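Local structure of sulfate permease family protein (Vibrio cholerae, 4DGH) at residues 4-12 with 115-124. The protein is probably a membrane anion transporter of the SulP sulfate permease family, represented here by its STAS domain alone. Residues are numbered along the deposited sequence; the frame is centred on the assembly and turned at random.
Sequences EMSYELAQH and FEGALSAALT
Leu119 sets CD2 against helix 3-11, 3.6 Å from Met5 CA and 3.6 Å from Glu8 CB. On the same buried side, the selenomethionine Met5 bends at chi3 (-95°) and brings CE within 3.8 Å of Phe115 CZ, while Leu9 crosses Leu123 at about a right angle. Just past the helix end, the His12 imidazole takes Leu123 CB almost squarely over its face, 3.8 Å from the ring centroid, a CH-pi contact. His12 ND1 is hydrogen-bonded to Glu127 OE2, which probably helps to fix the ring's rotation. Glu8 is packed tightly too, a knob among Glu116, Leu119, Ser120 and Leu123; a bend at chi2 (-52°) folds its chain across Glu116 at about a right angle, OE2 facing OE2 at 2.8 Å. Glu116 has two conformers, so this pair is doubtful.

The solvent side is looser: exposed Tyr7 has just its ring edge near Glu116 OE2, equally doubtful.

The helices run roughly parallel, crossing at -30°, and helix 3-11 covers the C-terminal helix, which itself packs on the parallel STAS sheet. Apolar packing thus supplies the clear attraction; in the conformer described, one of the two acids would probably hold a proton, since otherwise the like charges would repel.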
# COMPACT_ATOMS: atom_id res chain seq x y z
N GLU A 4 -6.28 -24.32 -0.67
CA GLU A 4 -6.81 -24.62 -1.97
C GLU A 4 -5.64 -24.99 -2.90
O GLU A 4 -5.73 -26.01 -3.64
CB GLU A 4 -7.58 -23.41 -2.52
CG GLU A 4 -8.28 -22.63 -1.42
CD GLU A 4 -8.68 -21.24 -1.88
OE1 GLU A 4 -9.74 -21.17 -2.56
OE2 GLU A 4 -7.94 -20.23 -1.59
N MSE A 5 -4.54 -24.24 -2.76
CA MSE A 5 -3.34 -24.47 -3.58
C MSE A 5 -2.69 -25.77 -3.15
O MSE A 5 -2.46 -26.65 -4.01
CB MSE A 5 -2.35 -23.28 -3.59
CG MSE A 5 -1.55 -23.12 -4.86
SE MSE A 5 -0.34 -21.68 -4.29
CE MSE A 5 -1.53 -20.33 -5.08
N SER A 6 -2.46 -25.97 -1.85
CA SER A 6 -1.79 -27.21 -1.45
C SER A 6 -2.59 -28.49 -1.83
O SER A 6 -2.01 -29.49 -2.22
CB SER A 6 -1.36 -27.18 0.04
OG SER A 6 -2.47 -27.49 0.86
N TYR A 7 -3.90 -28.45 -1.78
CA TYR A 7 -4.68 -29.63 -2.14
C TYR A 7 -4.56 -30.00 -3.63
O TYR A 7 -4.35 -31.16 -3.97
CB TYR A 7 -6.16 -29.43 -1.87
CG TYR A 7 -6.96 -30.68 -2.18
CD1 TYR A 7 -6.79 -31.82 -1.38
CD2 TYR A 7 -7.90 -30.72 -3.23
CE1 TYR A 7 -7.51 -32.95 -1.62
CE2 TYR A 7 -8.64 -31.89 -3.47
CZ TYR A 7 -8.43 -32.98 -2.67
OH TYR A 7 -9.10 -34.17 -2.85
N GLU A 8 -4.76 -29.02 -4.49
CA GLU A 8 -4.63 -29.29 -5.95
C GLU A 8 -3.22 -29.66 -6.36
O GLU A 8 -3.02 -30.55 -7.21
CB GLU A 8 -5.05 -28.09 -6.78
CG GLU A 8 -6.50 -28.00 -7.03
CD GLU A 8 -7.10 -29.29 -7.60
OE1 GLU A 8 -6.56 -29.90 -8.55
OE2 GLU A 8 -8.14 -29.68 -7.06
N LEU A 9 -2.25 -29.00 -5.74
CA LEU A 9 -0.84 -29.40 -5.97
C LEU A 9 -0.62 -30.87 -5.64
O LEU A 9 -0.07 -31.65 -6.49
CB LEU A 9 0.14 -28.49 -5.25
CG LEU A 9 0.27 -27.03 -5.84
CD1 LEU A 9 1.14 -26.15 -4.91
CD2 LEU A 9 0.88 -26.99 -7.24
N ALA A 10 -1.10 -31.31 -4.46
CA ALA A 10 -0.88 -32.73 -4.09
C ALA A 10 -1.66 -33.66 -5.05
O ALA A 10 -1.15 -34.74 -5.41
CB ALA A 10 -1.27 -32.98 -2.64
N GLN A 11 -2.85 -33.26 -5.49
CA GLN A 11 -3.57 -34.04 -6.47
C GLN A 11 -2.77 -34.25 -7.73
O GLN A 11 -2.93 -35.32 -8.39
CB GLN A 11 -4.92 -33.45 -6.78
CG GLN A 11 -5.94 -33.53 -5.63
CD GLN A 11 -6.31 -34.97 -5.24
OE1 GLN A 11 -5.94 -35.46 -4.13
NE2 GLN A 11 -7.01 -35.66 -6.14
N HIS A 12 -1.91 -33.29 -8.06
CA HIS A 12 -1.02 -33.44 -9.19
C HIS A 12 0.37 -33.88 -8.85
O HIS A 12 1.29 -33.74 -9.70
CB HIS A 12 -0.98 -32.13 -10.02
CG HIS A 12 -2.29 -31.82 -10.70
ND1 HIS A 12 -2.51 -32.05 -12.00
CD2 HIS A 12 -3.49 -31.30 -10.19
CE1 HIS A 12 -3.79 -31.71 -12.32
NE2 HIS A 12 -4.38 -31.25 -11.20
N PHE A 115 -11.18 -20.53 -7.80
CA PHE A 115 -9.76 -20.58 -8.06
C PHE A 115 -9.35 -22.03 -8.22
O PHE A 115 -8.56 -22.30 -9.06
CB PHE A 115 -9.07 -19.93 -6.86
CG PHE A 115 -7.60 -20.12 -6.87
CD1 PHE A 115 -6.85 -19.62 -7.91
CD2 PHE A 115 -7.01 -20.84 -5.89
CE1 PHE A 115 -5.47 -19.78 -7.94
CE2 PHE A 115 -5.63 -21.06 -5.90
CZ PHE A 115 -4.85 -20.50 -6.92
N GLU A 116 -9.93 -22.96 -7.45
CA GLU A 116 -9.41 -24.32 -7.52
C GLU A 116 -9.66 -24.92 -8.89
O GLU A 116 -8.84 -25.69 -9.43
CB GLU A 116 -10.04 -25.19 -6.45
CG GLU A 116 -9.20 -26.40 -6.23
CD GLU A 116 -9.68 -27.13 -5.03
OE1 GLU A 116 -10.38 -26.44 -4.23
OE2 GLU A 116 -9.34 -28.33 -4.95
N GLY A 117 -10.75 -24.52 -9.52
CA GLY A 117 -10.90 -25.08 -10.89
C GLY A 117 -9.91 -24.44 -11.92
O GLY A 117 -9.44 -25.13 -12.86
N ALA A 118 -9.58 -23.16 -11.75
CA ALA A 118 -8.52 -22.54 -12.63
C ALA A 118 -7.16 -23.20 -12.41
O ALA A 118 -6.43 -23.48 -13.37
CB ALA A 118 -8.43 -21.01 -12.29
N LEU A 119 -6.83 -23.49 -11.13
CA LEU A 119 -5.54 -24.07 -10.75
C LEU A 119 -5.46 -25.50 -11.29
O LEU A 119 -4.44 -25.88 -11.90
CB LEU A 119 -5.36 -24.06 -9.20
CG LEU A 119 -4.11 -24.85 -8.63
CD1 LEU A 119 -2.91 -24.13 -9.23
CD2 LEU A 119 -4.05 -24.69 -7.13
N SER A 120 -6.51 -26.28 -11.07
CA SER A 120 -6.63 -27.63 -11.66
C SER A 120 -6.45 -27.61 -13.19
O SER A 120 -5.60 -28.34 -13.80
CB SER A 120 -7.99 -28.26 -11.20
OG SER A 120 -8.23 -29.41 -12.01
N ALA A 121 -7.20 -26.74 -13.87
CA ALA A 121 -7.03 -26.64 -15.32
C ALA A 121 -5.62 -26.25 -15.76
O ALA A 121 -5.12 -26.77 -16.78
CB ALA A 121 -8.02 -25.70 -15.94
N ALA A 122 -4.98 -25.35 -15.03
CA ALA A 122 -3.65 -24.89 -15.45
C ALA A 122 -2.64 -26.00 -15.26
O ALA A 122 -1.75 -26.26 -16.13
CB ALA A 122 -3.19 -23.71 -14.58
N LEU A 123 -2.73 -26.67 -14.13
CA LEU A 123 -1.73 -27.74 -13.82
C LEU A 123 -1.91 -28.86 -14.83
O LEU A 123 -0.92 -29.46 -15.30
CB LEU A 123 -1.91 -28.28 -12.42
CG LEU A 123 -1.61 -27.31 -11.24
CD1 LEU A 123 -2.10 -27.91 -9.90
CD2 LEU A 123 -0.12 -27.07 -11.28
N THR A 124 -3.15 -29.12 -15.24
CA THR A 124 -3.40 -30.13 -16.28
C THR A 124 -2.83 -29.73 -17.65
O THR A 124 -2.24 -30.57 -18.36
CB THR A 124 -4.91 -30.33 -16.43
OG1 THR A 124 -5.41 -30.93 -15.23
CG2 THR A 124 -5.26 -31.28 -17.64